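Local coordinates for suppressor protein MPT5 (Saccharomyces cerevisiae, PDB 5BZ1) that binds 3'-UTR elements of target mRNAs through its Pumilio homology domain and regulates their expression post-transcriptionally, including negative regulation of HO, at residues A7-A19 with M40-F52. Sequence-based numbering, arbitrary orientation.
Sequences ALPLRDLDYIKLA and MVRDLMYEQIKPF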
loop_
_atom_site.group_PDB
_atom_site.type_symbol
_atom_site.label_atom_id
_atom_site.label_comp_id
_atom_site.label_asym_id
_atom_site.label_seq_id
_atom_site.Cartn_x
_atom_site.Cartn_y
_atom_site.Cartn_z
ATOM N N ALA A 7 -1.460 35.513 -36.469
ATOM C CA ALA A 7 -1.552 35.934 -37.864
ATOM C C ALA A 7 -0.501 35.246 -38.737
ATOM O O ALA A 7 -0.622 35.222 -39.964
ATOM C CB ALA A 7 -1.421 37.447 -37.972
ATOM N N LEU A 8 0.532 34.701 -38.101
ATOM C CA LEU A 8 1.612 34.023 -38.815
ATOM C C LEU A 8 1.197 32.621 -39.259
ATOM O O LEU A 8 0.403 31.963 -38.587
ATOM C CB LEU A 8 2.860 33.930 -37.930
ATOM C CG LEU A 8 3.468 35.240 -37.425
ATOM C CD1 LEU A 8 4.626 34.983 -36.470
ATOM C CD2 LEU A 8 3.923 36.090 -38.592
ATOM N N PRO A 9 1.726 32.163 -40.407
ATOM C CA PRO A 9 1.532 30.760 -40.789
ATOM C C PRO A 9 2.253 29.841 -39.809
ATOM O O PRO A 9 3.315 30.212 -39.309
ATOM C CB PRO A 9 2.179 30.674 -42.178
ATOM C CG PRO A 9 3.076 31.868 -42.275
ATOM C CD PRO A 9 2.425 32.936 -41.448
ATOM N N LEU A 10 1.683 28.669 -39.541
ATOM C CA LEU A 10 2.239 27.735 -38.566
ATOM C C LEU A 10 3.648 27.291 -38.958
ATOM O O LEU A 10 4.465 26.939 -38.105
ATOM C CB LEU A 10 1.322 26.520 -38.421
ATOM C CG LEU A 10 -0.103 26.825 -37.966
ATOM C CD1 LEU A 10 -0.950 25.571 -37.893
ATOM C CD2 LEU A 10 -0.087 27.515 -36.616
ATOM N N ARG A 11 3.908 27.323 -40.259
ATOM C CA ARG A 11 5.179 26.933 -40.851
ATOM C C ARG A 11 6.341 27.797 -40.352
ATOM O O ARG A 11 7.497 27.371 -40.377
ATOM C CB ARG A 11 5.065 27.076 -42.371
ATOM C CG ARG A 11 5.710 25.972 -43.189
ATOM C CD ARG A 11 5.635 26.315 -44.670
ATOM N NE ARG A 11 6.065 27.690 -44.910
ATOM C CZ ARG A 11 7.312 28.046 -45.201
ATOM N NH1 ARG A 11 8.264 27.127 -45.298
ATOM N NH2 ARG A 11 7.611 29.325 -45.400
ATOM N N ASP A 12 6.028 29.009 -39.900
ATOM C CA ASP A 12 7.052 29.995 -39.558
ATOM C C ASP A 12 7.128 30.325 -38.067
ATOM O O ASP A 12 7.851 31.238 -37.668
ATOM C CB ASP A 12 6.830 31.282 -40.354
ATOM C CG ASP A 12 7.005 31.082 -41.845
ATOM O OD1 ASP A 12 8.010 30.464 -42.253
ATOM O OD2 ASP A 12 6.135 31.544 -42.609
ATOM N N LEU A 13 6.388 29.588 -37.246
ATOM C CA LEU A 13 6.412 29.805 -35.801
ATOM C C LEU A 13 7.707 29.282 -35.180
ATOM O O LEU A 13 8.245 28.264 -35.620
ATOM C CB LEU A 13 5.212 29.128 -35.135
ATOM C CG LEU A 13 3.842 29.734 -35.431
ATOM C CD1 LEU A 13 2.751 28.999 -34.667
ATOM C CD2 LEU A 13 3.833 31.211 -35.081
ATOM N N ASP A 14 8.207 29.984 -34.163
ATOM C CA ASP A 14 9.362 29.511 -33.408
ATOM C C ASP A 14 8.866 28.667 -32.237
ATOM O O ASP A 14 8.654 29.174 -31.135
ATOM C CB ASP A 14 10.203 30.682 -32.905
ATOM C CG ASP A 14 11.612 30.264 -32.518
ATOM O OD1 ASP A 14 11.853 29.049 -32.337
ATOM O OD2 ASP A 14 12.479 31.151 -32.388
ATOM N N TYR A 15 8.690 27.373 -32.487
ATOM C CA TYR A 15 8.023 26.490 -31.539
ATOM C C TYR A 15 8.745 26.302 -30.205
ATOM O O TYR A 15 8.097 26.250 -29.159
ATOM C CB TYR A 15 7.699 25.146 -32.201
ATOM C CG TYR A 15 6.611 25.278 -33.240
ATOM C CD1 TYR A 15 5.276 25.304 -32.867
ATOM C CD2 TYR A 15 6.918 25.409 -34.588
ATOM C CE1 TYR A 15 4.274 25.441 -33.805
ATOM C CE2 TYR A 15 5.922 25.546 -35.536
ATOM C CZ TYR A 15 4.600 25.561 -35.137
ATOM O OH TYR A 15 3.602 25.699 -36.072
ATOM N N ILE A 16 10.072 26.210 -30.227
ATOM C CA ILE A 16 10.807 26.009 -28.977
ATOM C C ILE A 16 10.695 27.232 -28.061
ATOM O O ILE A 16 10.617 27.091 -26.836
ATOM C CB ILE A 16 12.285 25.605 -29.210
ATOM C CG1 ILE A 16 12.919 25.120 -27.905
ATOM C CG2 ILE A 16 13.092 26.753 -29.811
ATOM C CD1 ILE A 16 12.156 23.984 -27.252
ATOM N N LYS A 17 10.654 28.423 -28.654
ATOM C CA LYS A 17 10.507 29.652 -27.880
ATOM C C LYS A 17 9.099 29.771 -27.304
ATOM O O LYS A 17 8.921 30.197 -26.165
ATOM C CB LYS A 17 10.831 30.880 -28.734
ATOM C CG LYS A 17 12.261 30.910 -29.248
ATOM C CD LYS A 17 13.263 30.653 -28.132
ATOM C CE LYS A 17 14.647 30.337 -28.687
ATOM N NZ LYS A 17 15.629 30.061 -27.602
ATOM N N LEU A 18 8.104 29.392 -28.101
ATOM C CA LEU A 18 6.714 29.398 -27.653
ATOM C C LEU A 18 6.485 28.356 -26.555
ATOM O O LEU A 18 5.711 28.576 -25.625
ATOM C CB LEU A 18 5.768 29.139 -28.829
ATOM C CG LEU A 18 5.773 30.143 -29.986
ATOM C CD1 LEU A 18 4.873 29.676 -31.119
ATOM C CD2 LEU A 18 5.329 31.503 -29.500
ATOM N N ALA A 19 7.177 27.226 -26.670
ATOM C CA ALA A 19 6.997 26.095 -25.758
ATOM C C ALA A 19 7.278 26.438 -24.294
ATOM O O ALA A 19 6.550 26.003 -23.399
ATOM C CB ALA A 19 7.858 24.922 -26.202
ATOM N N MET A 40 -1.246 19.322 -38.376
ATOM C CA MET A 40 -0.166 20.127 -38.943
ATOM C C MET A 40 0.667 20.835 -37.879
ATOM O O MET A 40 1.896 20.845 -37.959
ATOM C CB MET A 40 -0.698 21.138 -39.957
ATOM C CG MET A 40 0.403 21.821 -40.744
ATOM S SD MET A 40 -0.249 22.864 -42.049
ATOM C CE MET A 40 -1.184 24.043 -41.075
ATOM N N VAL A 41 0.011 21.423 -36.881
ATOM C CA VAL A 41 0.751 22.080 -35.810
ATOM C C VAL A 41 1.510 21.044 -34.983
ATOM O O VAL A 41 2.576 21.335 -34.456
ATOM C CB VAL A 41 -0.147 22.972 -34.909
ATOM C CG1 VAL A 41 -0.870 22.143 -33.853
ATOM C CG2 VAL A 41 0.686 24.047 -34.238
ATOM N N ARG A 42 0.964 19.833 -34.899
ATOM C CA ARG A 42 1.591 18.750 -34.150
ATOM C C ARG A 42 2.899 18.352 -34.825
ATOM O O ARG A 42 3.957 18.308 -34.187
ATOM C CB ARG A 42 0.651 17.541 -34.078
ATOM C CG ARG A 42 1.231 16.318 -33.371
ATOM C CD ARG A 42 0.408 15.067 -33.660
ATOM N NE ARG A 42 0.434 14.732 -35.079
ATOM C CZ ARG A 42 -0.409 13.897 -35.677
ATOM N NH1 ARG A 42 -1.367 13.300 -34.985
ATOM N NH2 ARG A 42 -0.298 13.669 -36.979
ATOM N N ASP A 43 2.815 18.083 -36.125
ATOM C CA ASP A 43 3.960 17.631 -36.902
ATOM C C ASP A 43 5.059 18.694 -37.009
ATOM O O ASP A 43 6.241 18.381 -36.882
ATOM C CB ASP A 43 3.505 17.180 -38.293
ATOM C CG ASP A 43 2.572 15.983 -38.243
ATOM O OD1 ASP A 43 2.587 15.262 -37.225
ATOM O OD2 ASP A 43 1.831 15.762 -39.224
ATOM N N LEU A 44 4.668 19.945 -37.243
ATOM C CA LEU A 44 5.629 21.045 -37.332
ATOM C C LEU A 44 6.356 21.246 -35.999
ATOM O O LEU A 44 7.586 21.332 -35.948
ATOM C CB LEU A 44 4.924 22.340 -37.752
ATOM C CG LEU A 44 4.456 22.440 -39.207
ATOM C CD1 LEU A 44 3.466 23.581 -39.399
ATOM C CD2 LEU A 44 5.640 22.626 -40.135
ATOM N N MET A 45 5.575 21.309 -34.928
ATOM C CA MET A 45 6.077 21.475 -33.570
ATOM C C MET A 45 7.056 20.363 -33.199
ATOM O O MET A 45 8.133 20.622 -32.653
ATOM C CB MET A 45 4.884 21.445 -32.617
ATOM C CG MET A 45 5.168 21.657 -31.164
ATOM S SD MET A 45 3.677 21.240 -30.240
ATOM C CE MET A 45 2.433 22.173 -31.134
ATOM N N TYR A 46 6.668 19.129 -33.512
ATOM C CA TYR A 46 7.414 17.939 -33.118
ATOM C C TYR A 46 8.858 17.960 -33.605
ATOM O O TYR A 46 9.784 17.724 -32.828
ATOM C CB TYR A 46 6.711 16.682 -33.640
ATOM C CG TYR A 46 7.282 15.391 -33.102
ATOM C CD1 TYR A 46 6.799 14.839 -31.925
ATOM C CD2 TYR A 46 8.301 14.724 -33.769
ATOM C CE1 TYR A 46 7.313 13.665 -31.425
ATOM C CE2 TYR A 46 8.826 13.546 -33.275
ATOM C CZ TYR A 46 8.326 13.023 -32.100
ATOM O OH TYR A 46 8.838 11.851 -31.594
ATOM N N GLU A 47 9.045 18.238 -34.891
ATOM C CA GLU A 47 10.376 18.212 -35.492
ATOM C C GLU A 47 11.314 19.256 -34.891
ATOM O O GLU A 47 12.528 19.047 -34.830
ATOM C CB GLU A 47 10.282 18.392 -37.008
ATOM C CG GLU A 47 9.599 17.236 -37.718
ATOM C CD GLU A 47 10.309 15.915 -37.491
ATOM O OE1 GLU A 47 11.558 15.906 -37.463
ATOM O OE2 GLU A 47 9.618 14.887 -37.335
ATOM N N GLN A 48 10.747 20.372 -34.441
ATOM C CA GLN A 48 11.547 21.457 -33.878
ATOM C C GLN A 48 11.853 21.284 -32.389
ATOM O O GLN A 48 12.884 21.752 -31.908
ATOM C CB GLN A 48 10.880 22.815 -34.131
ATOM C CG GLN A 48 10.888 23.261 -35.603
ATOM C CD GLN A 48 10.390 24.687 -35.788
ATOM O OE1 GLN A 48 10.323 25.464 -34.833
ATOM N NE2 GLN A 48 10.039 25.036 -37.021
ATOM N N ILE A 49 10.969 20.610 -31.661
ATOM C CA ILE A 49 11.135 20.497 -30.211
ATOM C C ILE A 49 11.755 19.169 -29.765
ATOM O O ILE A 49 12.157 19.030 -28.610
ATOM C CB ILE A 49 9.803 20.726 -29.456
ATOM C CG1 ILE A 49 8.855 19.540 -29.649
ATOM C CG2 ILE A 49 9.152 22.039 -29.895
ATOM C CD1 ILE A 49 7.550 19.678 -28.885
ATOM N N LYS A 50 11.836 18.200 -30.675
ATOM C CA LYS A 50 12.376 16.877 -30.334
ATOM C C LYS A 50 13.799 16.833 -29.728
ATOM O O LYS A 50 14.077 15.961 -28.904
ATOM C CB LYS A 50 12.215 15.875 -31.492
ATOM C CG LYS A 50 12.887 16.248 -32.805
ATOM C CD LYS A 50 12.655 15.162 -33.847
ATOM C CE LYS A 50 13.557 15.350 -35.058
ATOM N NZ LYS A 50 13.318 14.307 -36.094
ATOM N N PRO A 51 14.699 17.765 -30.114
ATOM C CA PRO A 51 15.982 17.727 -29.401
ATOM C C PRO A 51 15.854 18.217 -27.960
ATOM O O PRO A 51 16.800 18.053 -27.187
ATOM C CB PRO A 51 16.856 18.715 -30.190
ATOM C CG PRO A 51 16.197 18.845 -31.531
ATOM C CD PRO A 51 14.737 18.691 -31.263
ATOM N N PHE A 52 14.712 18.810 -27.613
ATOM C CA PHE A 52 14.530 19.444 -26.310
ATOM C C PHE A 52 13.485 18.744 -25.443
ATOM O O PHE A 52 12.978 19.334 -24.486
ATOM C CB PHE A 52 14.114 20.907 -26.491
ATOM C CG PHE A 52 15.048 21.711 -27.351
ATOM C CD1 PHE A 52 16.118 22.386 -26.787
ATOM C CD2 PHE A 52 14.846 21.807 -28.720
ATOM C CE1 PHE A 52 16.980 23.135 -27.573
ATOM C CE2 PHE A 52 15.702 22.556 -29.514
ATOM C CZ PHE A 52 16.771 23.219 -28.939
HETATM O O HOH W 1 11.786 26.551 -32.766
#
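Tyr15 meets Met45 where helix 15-19 crosses helix 40-49 at a right angle, the two short axes 9.5 Å apart. The phenol ring is a knob in a hole formed by Val41, Leu44, Met45 and Gln48. Met45 CA makes a CH-pi contact over one face, 4.0 Å from the ring centroid, while Leu13 CB backs the opposite face. With CG anti to the carbonyl carbon (chi1 -70°), the ring reaches back along its own segment, and Tyr15 OH donates to Leu10 O at 2.5 Å, tying the 3-10 turn 10-12 to the helix. The knob joins helix 15-19 to the helix running from the first Pumilio repeat into the second, at the N-terminal end of the PUF superhelix, with Leu28 of helix 22-32 also against Tyr15. A phenylalanine here would keep the ring but probably leave Leu10 O without its hydroxyl donor, giving the turn more freedom to shift. At the ring edge lies the Gln48 amide, its plane 71° from the ring; OE1 accepts a weak bond from Tyr15 N (3.4 Å) and a water proton. That water also donates to Asp14 OD1 and accepts from Ile16 N. Farther out, Ile16 CG1 sits over the Phe52 ring, and Leu10 CD1 meets Met40 CE at 3.5 Å.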